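Local coordinates for protein 5'-tyrosyl-DNA phosphodiesterase (Caenorhabditis elegans, PDB 4FVA) that belongs to the endonuclease/exonuclease/phosphatase family, has a DNase I-like fold of two packed beta sheets flanked by helices, and holds a magnesium ion, at residues Phe12-Met17 with Gly222-Val227; Ile47-Glu52 with Asp216-Ser221; Asp95-Gln100 with Phe141-Asp146; Asp146-Ile151 with Ala158-Gly163. All coordinates share one frame; numbering follows the deposited sequence.

In the fold
Counting from the N terminus, 12-17 is the first segment to appear and 222-227 the last, so contact 1 closes the longest loop, of 204 residues. Contact 2 opens at 47-52 and closes at 216-221, wholly within that span. Inside it in turn lie contacts 3 and 4, in series: contact 3 ends at Asp146, where contact 4 begins on the same helix, and no two loops cross. Contact 2 joins the six-stranded sheet to the seven-stranded one, contact 1 joins the first of these to the link after strand 212-221, and contacts 3 and 4 pack helix 134-154 on the seven-stranded sheet. Probable backbone hydrogen bonds, Tyr219 to Phe162 and Ser221 to Val160, couple contacts 2 and 4.

Contact 1: residues Phe12-Met17 with Gly222-Val227; sequences FEVSVM and GPLDKV
Leu224 meets Phe12 with both methyl branches and Val14 with CD1, and the 117 Å² buried in all comes from this small apolar cluster. The segment 222-227 starts at Gly222, whose backbone conformation calls for glycine, and the chain then bends through Pro223, which packs on Leu9 and on Leu159. Next comes Leu224, with CB directed at the other segment and CG placed beside its own backbone N (chi1 -60°). From there CD1 reaches both partners, lying 3.8 Å from CG1 of Val14 and 3.9 Å from CD1 of Phe12. The second branch is a little looser, with CD2 of Leu224 4.1 Å from CD1 of Phe12. CD1 of Leu224 lies oblique to the Phe12 ring, while the Leu224 side chain as a whole crosses those of Phe12 and Val14 at about a right angle. The ring is carried to this spot because Phe12 has its CG swung away from the backbone N (chi1 -170°). In the DNase I-like sandwich this cluster sits where the chain passes from one sheet to the other, 222-225 being the link between strand 212-221 and the outermost strand 226-232. Leu159 and Phe161 of the second sheet press on the same group, Val14 touching both and Leu224 the former. The carbonyl O of Leu224 accepts a hydrogen bond from NE1 of Trp220, which ties the link back to the strand it left. Beyond it, Asp225 and Lys226 together face Phe255 in a classic beta bulge, at the start of the pairing of strand 226-232 with strand 249-255.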
# COMPACT_ATOMS: atom_id res chain seq x y z
N PHE A 12 9.92 -11.55 -16.72
CA PHE A 12 10.08 -11.11 -15.34
C PHE A 12 8.76 -10.51 -14.89
O PHE A 12 8.13 -9.75 -15.64
CB PHE A 12 11.19 -10.09 -15.17
CG PHE A 12 11.52 -9.80 -13.72
CD1 PHE A 12 10.69 -8.98 -12.97
CD2 PHE A 12 12.66 -10.32 -13.13
CE1 PHE A 12 10.97 -8.71 -11.64
CE2 PHE A 12 12.96 -10.05 -11.81
CZ PHE A 12 12.11 -9.25 -11.06
N GLU A 13 8.33 -10.84 -13.68
CA GLU A 13 7.04 -10.39 -13.21
C GLU A 13 7.07 -10.26 -11.69
O GLU A 13 7.67 -11.08 -11.00
CB GLU A 13 5.98 -11.37 -13.71
CG GLU A 13 4.56 -11.17 -13.24
CD GLU A 13 3.61 -12.08 -13.99
OE1 GLU A 13 4.05 -12.67 -15.01
OE2 GLU A 13 2.44 -12.20 -13.60
N VAL A 14 6.48 -9.18 -11.17
CA VAL A 14 6.38 -8.99 -9.72
C VAL A 14 5.04 -8.36 -9.38
O VAL A 14 4.60 -7.41 -10.05
CB VAL A 14 7.55 -8.15 -9.16
CG1 VAL A 14 7.59 -6.79 -9.84
CG2 VAL A 14 7.39 -7.97 -7.66
N SER A 15 4.36 -8.90 -8.36
CA SER A 15 3.06 -8.37 -7.95
C SER A 15 3.15 -7.61 -6.62
O SER A 15 3.77 -8.07 -5.65
CB SER A 15 2.02 -9.49 -7.84
OG SER A 15 2.42 -10.47 -6.90
N VAL A 16 2.51 -6.44 -6.58
CA VAL A 16 2.52 -5.63 -5.38
C VAL A 16 1.08 -5.36 -4.97
O VAL A 16 0.27 -4.90 -5.79
CB VAL A 16 3.25 -4.31 -5.58
CG1 VAL A 16 3.28 -3.52 -4.25
CG2 VAL A 16 4.67 -4.54 -6.10
N MET A 17 0.78 -5.67 -3.72
CA MET A 17 -0.55 -5.47 -3.16
C MET A 17 -0.43 -4.47 -2.02
O MET A 17 0.56 -4.49 -1.29
CB MET A 17 -1.11 -6.80 -2.64
CG MET A 17 -2.48 -6.69 -1.97
SD MET A 17 -3.11 -8.34 -1.69
CE MET A 17 -4.39 -8.00 -0.48
N GLY A 222 10.95 2.10 -13.41
CA GLY A 222 11.84 0.98 -13.64
C GLY A 222 11.67 0.28 -14.97
O GLY A 222 10.84 0.68 -15.79
N PRO A 223 12.45 -0.79 -15.17
CA PRO A 223 12.58 -1.51 -16.44
C PRO A 223 11.36 -2.36 -16.77
O PRO A 223 11.34 -3.02 -17.81
CB PRO A 223 13.80 -2.42 -16.21
CG PRO A 223 13.80 -2.63 -14.71
CD PRO A 223 13.33 -1.34 -14.12
N LEU A 224 10.33 -2.31 -15.92
CA LEU A 224 9.09 -3.01 -16.23
C LEU A 224 8.07 -1.99 -16.71
O LEU A 224 7.75 -1.03 -16.00
CB LEU A 224 8.57 -3.77 -15.00
CG LEU A 224 9.52 -4.83 -14.45
CD1 LEU A 224 8.97 -5.48 -13.18
CD2 LEU A 224 9.77 -5.90 -15.51
N ASP A 225 7.57 -2.18 -17.93
CA ASP A 225 6.75 -1.16 -18.56
C ASP A 225 5.26 -1.47 -18.62
O ASP A 225 4.45 -0.58 -18.87
CB ASP A 225 7.28 -0.88 -19.97
CG ASP A 225 8.00 -2.07 -20.56
OD1 ASP A 225 7.33 -3.02 -21.02
OD2 ASP A 225 9.25 -2.07 -20.55
N LYS A 226 4.90 -2.72 -18.35
CA LYS A 226 3.49 -3.09 -18.37
C LYS A 226 2.98 -3.43 -16.96
O LYS A 226 3.75 -3.87 -16.09
CB LYS A 226 3.25 -4.25 -19.33
CG LYS A 226 3.46 -3.88 -20.79
CD LYS A 226 3.22 -5.09 -21.69
CE LYS A 226 4.40 -6.04 -21.67
NZ LYS A 226 4.65 -6.64 -23.01
N VAL A 227 1.69 -3.22 -16.75
CA VAL A 227 1.10 -3.45 -15.44
C VAL A 227 -0.35 -3.91 -15.56
O VAL A 227 -1.11 -3.40 -16.39
CB VAL A 227 1.20 -2.17 -14.55
CG1 VAL A 227 0.57 -0.99 -15.24
CG2 VAL A 227 0.55 -2.40 -13.17

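Contact 2: residues Ile47-Glu52 with Asp216-Ser221; sequences ILFLQE and DRLYWS. With MG (magnesium ion), chain F.
The Phe49 ring is met obliquely by Leu218, whose CD2 comes to 4.2 Å from CE2 of Phe49; Leu122 and Asn124 of strand 118-126 also receive this phenyl group. This is the interior of the DNase I-like beta sandwich. Strand 47-53 belongs to one sheet and strand 212-221 to the other, and the CA atoms of Phe49 and Leu218 are 10.0 Å apart, a spacing bridged by side chains rather than by backbone pairing. The flat amide of Gln51 and the carboxylate of Asp216 do not meet directly: OE1 of Gln51 and OD1 of Asp216 are 4.3 Å apart. A single water spans them, donating to OE1 of Gln51 at 2.7 Å and to OD1 of Asp216 at 2.8 Å. The other ends are held, NE2 of Gln51 by Asn124 and Ser18, and OD2 of Asp216 by Thr196 and His247, which probably fixes the rotation of both groups in a buried polar network. One residue past Gln51 the chain turns a corner into the metal site, which Asp22 shares. There OE2 of Glu52 accepts a hydrogen bond from Asn20 ND2, two waters bind the magnesium ion, and Glu52 OE1 binds it at 2.6 Å.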
# COMPACT_ATOMS: atom_id res chain seq x y z
N ILE A 47 4.89 -8.92 -3.00
CA ILE A 47 5.18 -7.83 -2.09
C ILE A 47 3.85 -7.28 -1.58
O ILE A 47 2.92 -7.09 -2.35
CB ILE A 47 5.98 -6.71 -2.79
CG1 ILE A 47 7.35 -7.24 -3.25
CG2 ILE A 47 6.16 -5.50 -1.88
CD1 ILE A 47 8.02 -6.34 -4.27
N LEU A 48 3.77 -7.04 -0.28
CA LEU A 48 2.54 -6.55 0.31
C LEU A 48 2.79 -5.36 1.22
O LEU A 48 3.61 -5.43 2.13
CB LEU A 48 1.84 -7.67 1.09
CG LEU A 48 0.62 -7.30 1.95
CD1 LEU A 48 -0.58 -6.94 1.04
CD2 LEU A 48 0.26 -8.45 2.90
N PHE A 49 2.09 -4.25 0.93
CA PHE A 49 2.07 -3.07 1.80
C PHE A 49 0.81 -3.07 2.67
O PHE A 49 -0.29 -3.20 2.15
CB PHE A 49 2.05 -1.79 0.95
CG PHE A 49 3.32 -1.50 0.21
CD1 PHE A 49 4.43 -2.33 0.32
CD2 PHE A 49 3.41 -0.37 -0.61
CE1 PHE A 49 5.62 -2.03 -0.37
CE2 PHE A 49 4.58 -0.07 -1.30
CZ PHE A 49 5.69 -0.90 -1.18
N LEU A 50 0.96 -2.88 3.99
CA LEU A 50 -0.21 -2.69 4.87
C LEU A 50 -0.15 -1.33 5.55
O LEU A 50 0.94 -0.84 5.86
CB LEU A 50 -0.27 -3.77 5.95
CG LEU A 50 -0.31 -5.23 5.46
CD1 LEU A 50 -0.30 -6.17 6.66
CD2 LEU A 50 -1.57 -5.44 4.61
N GLN A 51 -1.32 -0.74 5.80
CA GLN A 51 -1.44 0.46 6.62
C GLN A 51 -2.52 0.25 7.70
O GLN A 51 -3.39 -0.61 7.56
CB GLN A 51 -1.77 1.68 5.75
CG GLN A 51 -0.88 1.87 4.54
CD GLN A 51 -1.34 1.10 3.32
OE1 GLN A 51 -2.55 0.93 3.10
NE2 GLN A 51 -0.38 0.62 2.51
N GLU A 52 -2.47 1.08 8.74
CA GLU A 52 -3.37 0.94 9.89
C GLU A 52 -3.34 -0.46 10.48
O GLU A 52 -4.38 -1.05 10.78
CB GLU A 52 -4.81 1.34 9.54
CG GLU A 52 -5.06 2.83 9.70
CD GLU A 52 -6.51 3.20 9.64
OE1 GLU A 52 -7.33 2.60 10.39
OE2 GLU A 52 -6.83 4.09 8.82
N ASP A 216 -6.10 4.85 -2.34
CA ASP A 216 -5.00 3.91 -2.35
C ASP A 216 -4.38 3.83 -3.73
O ASP A 216 -5.07 3.56 -4.71
CB ASP A 216 -5.52 2.56 -1.87
CG ASP A 216 -6.24 2.66 -0.54
OD1 ASP A 216 -5.54 2.68 0.49
OD2 ASP A 216 -7.50 2.76 -0.51
N ARG A 217 -3.08 4.08 -3.82
CA ARG A 217 -2.43 4.14 -5.12
C ARG A 217 -1.04 3.53 -5.08
O ARG A 217 -0.41 3.46 -4.02
CB ARG A 217 -2.33 5.58 -5.62
CG ARG A 217 -3.66 6.33 -5.64
CD ARG A 217 -3.53 7.70 -6.30
NE ARG A 217 -4.76 8.49 -6.15
CZ ARG A 217 -5.00 9.64 -6.78
NH1 ARG A 217 -4.10 10.15 -7.61
NH2 ARG A 217 -6.15 10.28 -6.58
N LEU A 218 -0.56 3.11 -6.25
CA LEU A 218 0.79 2.59 -6.40
C LEU A 218 1.44 3.27 -7.59
O LEU A 218 0.88 3.27 -8.69
CB LEU A 218 0.75 1.08 -6.63
CG LEU A 218 0.76 0.27 -5.33
CD1 LEU A 218 0.45 -1.21 -5.60
CD2 LEU A 218 2.11 0.45 -4.62
N TYR A 219 2.61 3.85 -7.36
CA TYR A 219 3.40 4.45 -8.42
C TYR A 219 4.63 3.59 -8.61
O TYR A 219 5.09 2.95 -7.65
CB TYR A 219 3.82 5.88 -8.05
CG TYR A 219 2.66 6.82 -7.87
CD1 TYR A 219 2.05 6.98 -6.63
CD2 TYR A 219 2.17 7.55 -8.94
CE1 TYR A 219 0.98 7.84 -6.47
CE2 TYR A 219 1.11 8.42 -8.79
CZ TYR A 219 0.52 8.56 -7.55
OH TYR A 219 -0.54 9.42 -7.39
N TRP A 220 5.17 3.57 -9.82
CA TRP A 220 6.45 2.88 -10.02
C TRP A 220 7.34 3.51 -11.08
O TRP A 220 6.88 4.25 -11.96
CB TRP A 220 6.24 1.39 -10.29
CG TRP A 220 6.26 1.01 -11.75
CD1 TRP A 220 7.27 0.34 -12.40
CD2 TRP A 220 5.23 1.23 -12.72
NE1 TRP A 220 6.92 0.14 -13.72
CE2 TRP A 220 5.68 0.68 -13.94
CE3 TRP A 220 3.97 1.84 -12.68
CZ2 TRP A 220 4.91 0.72 -15.11
CZ3 TRP A 220 3.21 1.88 -13.84
CH2 TRP A 220 3.68 1.32 -15.04
N SER A 221 8.62 3.20 -10.99
CA SER A 221 9.57 3.52 -12.03
C SER A 221 10.42 2.30 -12.20
O SER A 221 10.60 1.54 -11.24
CB SER A 221 10.43 4.71 -11.62
OG SER A 221 11.51 4.86 -12.51
MG MG F . -9.81 3.01 9.85
O HOH W 1 -3.42 0.83 0.56
O HOH W 2 -11.19 3.75 11.87
O HOH W 3 -9.39 2.16 7.54

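Contact 3: residues Asp95-Gln100 with Phe141-Asp146; sequences DVIHFQ and FGFCMD. With EDO (1,2-ethanediol), chain E.
Phe143 is the main bump of this contact: its ring projects from the helix into the hollow between the side chains of Ile97 and Phe99. It gets there because the first torsion of Phe143 is trans (chi1 175°), which carries the ring out from the helix. The far end of the ring meets the strand, CZ of Phe143 being 4.1 Å from CG2 of Ile97. One flank meets the other phenyl group: CD2 of Phe143 sits at the edge of the Phe99 ring, near its plane, 3.9 Å from CE1 of Phe99. A 1,2-ethanediol, probably from the crystallisation liquor, lies over one face of the Phe143 ring, near its rim, with C2 about 4.1 Å above the plane. Phe99 in turn reaches toward the helix beside Cys144, whose SG is 3.8 Å from CZ of Phe99. This is a sulfur-aromatic contact of oblique geometry, SG of Cys144 lying 72° off the ring normal. Strand 90-98 pairs with strand 107-115 in the seven-stranded sheet, and Phe99 also packs on Leu108 there. Helix 134-154 lies against the same sheet, with Cys144 resting further in on Phe162 of strand 159-163.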
# COMPACT_ATOMS: atom_id res chain seq x y z
N ASP A 95 14.36 1.64 6.46
CA ASP A 95 14.39 2.99 7.01
C ASP A 95 12.98 3.48 7.22
O ASP A 95 12.13 3.32 6.35
CB ASP A 95 15.11 3.93 6.05
CG ASP A 95 16.61 3.59 5.89
OD1 ASP A 95 17.15 2.83 6.72
OD2 ASP A 95 17.22 4.07 4.92
N VAL A 96 12.73 4.12 8.36
CA VAL A 96 11.42 4.66 8.65
C VAL A 96 11.59 6.14 8.86
O VAL A 96 12.14 6.56 9.87
CB VAL A 96 10.80 4.01 9.92
CG1 VAL A 96 9.47 4.69 10.30
CG2 VAL A 96 10.63 2.51 9.74
N ILE A 97 11.06 6.93 7.93
CA ILE A 97 11.15 8.37 8.07
C ILE A 97 9.86 8.90 8.64
O ILE A 97 8.79 8.73 8.03
CB ILE A 97 11.38 9.05 6.72
CG1 ILE A 97 12.62 8.46 6.02
CG2 ILE A 97 11.50 10.57 6.91
CD1 ILE A 97 12.80 8.98 4.61
N HIS A 98 9.94 9.54 9.80
CA HIS A 98 8.77 10.17 10.41
C HIS A 98 8.50 11.54 9.80
O HIS A 98 9.37 12.41 9.77
CB HIS A 98 8.97 10.28 11.93
CG HIS A 98 8.90 8.96 12.64
ND1 HIS A 98 9.88 7.99 12.52
CD2 HIS A 98 7.99 8.46 13.51
CE1 HIS A 98 9.56 6.94 13.26
NE2 HIS A 98 8.41 7.20 13.87
N PHE A 99 7.29 11.72 9.25
CA PHE A 99 6.91 13.01 8.70
C PHE A 99 6.91 14.03 9.84
O PHE A 99 6.19 13.88 10.83
CB PHE A 99 5.54 12.96 8.03
CG PHE A 99 5.48 12.06 6.83
CD1 PHE A 99 6.51 12.03 5.91
CD2 PHE A 99 4.35 11.28 6.60
CE1 PHE A 99 6.43 11.21 4.78
CE2 PHE A 99 4.27 10.45 5.48
CZ PHE A 99 5.31 10.42 4.57
N GLN A 100 7.72 15.07 9.68
CA GLN A 100 7.89 16.10 10.70
C GLN A 100 6.58 16.86 10.95
O GLN A 100 6.28 17.22 12.09
CB GLN A 100 9.03 17.03 10.27
CG GLN A 100 10.39 16.30 10.32
CD GLN A 100 11.59 17.15 9.89
OE1 GLN A 100 11.44 18.21 9.29
NE2 GLN A 100 12.79 16.65 10.16
N PHE A 141 3.13 14.18 0.27
CA PHE A 141 3.18 13.59 -1.07
C PHE A 141 4.38 14.16 -1.86
O PHE A 141 5.12 13.40 -2.49
CB PHE A 141 1.87 13.83 -1.81
CG PHE A 141 1.81 13.14 -3.15
CD1 PHE A 141 1.34 11.83 -3.25
CD2 PHE A 141 2.23 13.79 -4.31
CE1 PHE A 141 1.29 11.19 -4.49
CE2 PHE A 141 2.18 13.15 -5.54
CZ PHE A 141 1.71 11.85 -5.63
N GLY A 142 4.54 15.48 -1.82
CA GLY A 142 5.65 16.14 -2.50
C GLY A 142 6.98 15.61 -1.98
O GLY A 142 7.87 15.25 -2.75
N PHE A 143 7.08 15.50 -0.66
CA PHE A 143 8.26 14.97 -0.03
C PHE A 143 8.52 13.55 -0.51
O PHE A 143 9.66 13.20 -0.84
CB PHE A 143 8.10 15.01 1.50
CG PHE A 143 9.22 14.36 2.26
CD1 PHE A 143 10.34 15.09 2.63
CD2 PHE A 143 9.15 13.02 2.61
CE1 PHE A 143 11.39 14.49 3.34
CE2 PHE A 143 10.18 12.40 3.32
CZ PHE A 143 11.30 13.14 3.69
N CYS A 144 7.48 12.74 -0.56
CA CYS A 144 7.67 11.36 -1.01
C CYS A 144 8.17 11.32 -2.45
O CYS A 144 9.07 10.56 -2.78
CB CYS A 144 6.37 10.55 -0.87
SG CYS A 144 5.91 10.23 0.85
N MET A 145 7.60 12.16 -3.30
CA MET A 145 8.01 12.18 -4.71
C MET A 145 9.47 12.64 -4.87
O MET A 145 10.21 12.12 -5.70
CB MET A 145 7.04 13.01 -5.56
CG MET A 145 5.73 12.26 -5.94
SD MET A 145 6.05 10.66 -6.73
CE MET A 145 4.39 10.02 -6.95
N ASP A 146 9.88 13.60 -4.05
CA ASP A 146 11.27 14.03 -4.07
C ASP A 146 12.20 12.89 -3.71
O ASP A 146 13.26 12.72 -4.30
CB ASP A 146 11.48 15.22 -3.13
CG ASP A 146 10.84 16.50 -3.64
OD1 ASP A 146 10.57 16.60 -4.86
OD2 ASP A 146 10.63 17.43 -2.83
C1 EDO E . 7.19 16.61 6.07
O1 EDO E . 7.19 17.32 4.82
C2 EDO E . 8.50 15.82 6.20
O2 EDO E . 8.73 15.42 7.55

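Contact 4: residues Asp146-Ile151 with Ala158-Gly163; sequences DKVREI and ALVFFG
Val148 and Ile151, one helical turn apart, meet Val160 and Phe162, two residues apart on the strand, and together these four buried side chains make the contact. The apolar packing has two closer points and one looser one. CG2 of Val148 comes within 3.8 Å of CB of Phe162, so the touch falls at the root of the aromatic side chain; the two side chains run at about a right angle, and the methyl stands oblique to the ring. Between the branched residues, CG2 of Ile151 lies 3.8 Å from CG2 of Val160. The Val148-Val160 pair is wider, with 4.3 Å between their CG1 atoms, although their CA atoms are the nearest across the segments at 7.5 Å. CG1 of Ile151 sits beside the backbone N (chi1 -75°), which turns CG2 opposite that N and toward the strand.

The polar bonds do not pass between the two segments; on the helix, backbone bonds join N of Glu150 to O of Asp146 and N of Ile151 to O of Lys147. Arg149 forms a salt bridge to Asp146, though the modelled NH2-OD1 separation is very short and its exact length doubtful; Asp146 has a second ionic partner in Arg175.

The axes of helix 146-151 and strand 159-163 approach to 9.8 Å and run antiparallel, at 175°. That geometry fits the return leg of a beta-alpha-beta unit, in which strand 118-126, helix 134-154 and strand 159-163 follow in order, the two strands lying parallel and adjacent while Ile151 also touches Phe121 of the first.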
# COMPACT_ATOMS: atom_id res chain seq x y z
N ASP A 146 9.88 13.60 -4.05
CA ASP A 146 11.27 14.03 -4.07
C ASP A 146 12.20 12.89 -3.71
O ASP A 146 13.26 12.72 -4.30
CB ASP A 146 11.48 15.22 -3.13
CG ASP A 146 10.84 16.50 -3.64
OD1 ASP A 146 10.57 16.60 -4.86
OD2 ASP A 146 10.63 17.43 -2.83
N LYS A 147 11.78 12.11 -2.72
CA LYS A 147 12.56 10.96 -2.28
C LYS A 147 12.66 9.92 -3.39
O LYS A 147 13.73 9.37 -3.64
CB LYS A 147 11.94 10.37 -1.02
CG LYS A 147 12.71 9.20 -0.42
CD LYS A 147 14.14 9.59 -0.09
CE LYS A 147 14.84 8.52 0.74
NZ LYS A 147 14.82 7.17 0.08
N VAL A 148 11.53 9.65 -4.05
CA VAL A 148 11.50 8.76 -5.21
C VAL A 148 12.40 9.27 -6.34
O VAL A 148 13.17 8.51 -6.91
CB VAL A 148 10.05 8.56 -5.73
CG1 VAL A 148 10.03 7.90 -7.12
CG2 VAL A 148 9.24 7.73 -4.74
N ARG A 149 12.31 10.57 -6.63
CA ARG A 149 13.13 11.17 -7.68
C ARG A 149 14.61 10.92 -7.37
O ARG A 149 15.37 10.50 -8.23
CB ARG A 149 12.85 12.68 -7.78
CG ARG A 149 13.26 13.34 -9.09
CD ARG A 149 12.77 14.80 -9.15
NE ARG A 149 11.34 14.91 -8.89
CZ ARG A 149 10.83 15.41 -7.76
NH1 ARG A 149 9.51 15.47 -7.58
NH2 ARG A 149 11.64 15.86 -6.81
N GLU A 150 15.02 11.19 -6.12
CA GLU A 150 16.40 10.93 -5.69
C GLU A 150 16.81 9.46 -5.80
O GLU A 150 17.88 9.14 -6.32
CB GLU A 150 16.59 11.42 -4.25
CG GLU A 150 17.99 11.23 -3.72
CD GLU A 150 18.17 11.81 -2.33
OE1 GLU A 150 17.25 11.64 -1.49
OE2 GLU A 150 19.22 12.45 -2.08
N ILE A 151 15.97 8.54 -5.31
CA ILE A 151 16.30 7.12 -5.36
C ILE A 151 16.53 6.69 -6.81
O ILE A 151 17.48 5.96 -7.10
CB ILE A 151 15.18 6.26 -4.71
CG1 ILE A 151 15.27 6.39 -3.19
CG2 ILE A 151 15.29 4.77 -5.10
CD1 ILE A 151 14.11 5.74 -2.44
N ALA A 158 17.00 0.53 -11.31
CA ALA A 158 16.27 -0.09 -10.20
C ALA A 158 14.76 -0.07 -10.39
O ALA A 158 14.21 0.80 -11.09
CB ALA A 158 16.62 0.57 -8.86
N LEU A 159 14.08 -1.02 -9.76
CA LEU A 159 12.62 -0.97 -9.67
C LEU A 159 12.27 -0.20 -8.41
O LEU A 159 12.78 -0.50 -7.32
CB LEU A 159 12.04 -2.38 -9.55
CG LEU A 159 11.45 -3.05 -10.78
CD1 LEU A 159 10.83 -4.40 -10.41
CD2 LEU A 159 10.43 -2.14 -11.42
N VAL A 160 11.43 0.83 -8.55
CA VAL A 160 10.99 1.59 -7.39
C VAL A 160 9.46 1.55 -7.31
O VAL A 160 8.76 1.91 -8.27
CB VAL A 160 11.48 3.06 -7.47
CG1 VAL A 160 11.02 3.84 -6.25
CG2 VAL A 160 13.00 3.13 -7.59
N PHE A 161 8.93 1.10 -6.17
CA PHE A 161 7.48 1.11 -5.93
C PHE A 161 7.14 2.05 -4.78
O PHE A 161 7.62 1.87 -3.64
CB PHE A 161 6.95 -0.30 -5.62
CG PHE A 161 7.13 -1.27 -6.76
CD1 PHE A 161 6.40 -1.12 -7.93
CD2 PHE A 161 8.04 -2.32 -6.68
CE1 PHE A 161 6.56 -1.99 -9.00
CE2 PHE A 161 8.22 -3.21 -7.74
CZ PHE A 161 7.47 -3.04 -8.91
N PHE A 162 6.31 3.04 -5.06
CA PHE A 162 5.84 3.94 -4.01
C PHE A 162 4.32 4.00 -3.94
O PHE A 162 3.66 4.17 -4.96
CB PHE A 162 6.37 5.35 -4.22
CG PHE A 162 5.62 6.37 -3.43
CD1 PHE A 162 5.77 6.45 -2.05
CD2 PHE A 162 4.72 7.21 -4.06
CE1 PHE A 162 5.05 7.39 -1.31
CE2 PHE A 162 4.00 8.16 -3.33
CZ PHE A 162 4.16 8.23 -1.95
N GLY A 163 3.77 3.86 -2.73
CA GLY A 163 2.34 3.99 -2.55
C GLY A 163 1.84 3.67 -1.15
O GLY A 163 2.58 3.78 -0.16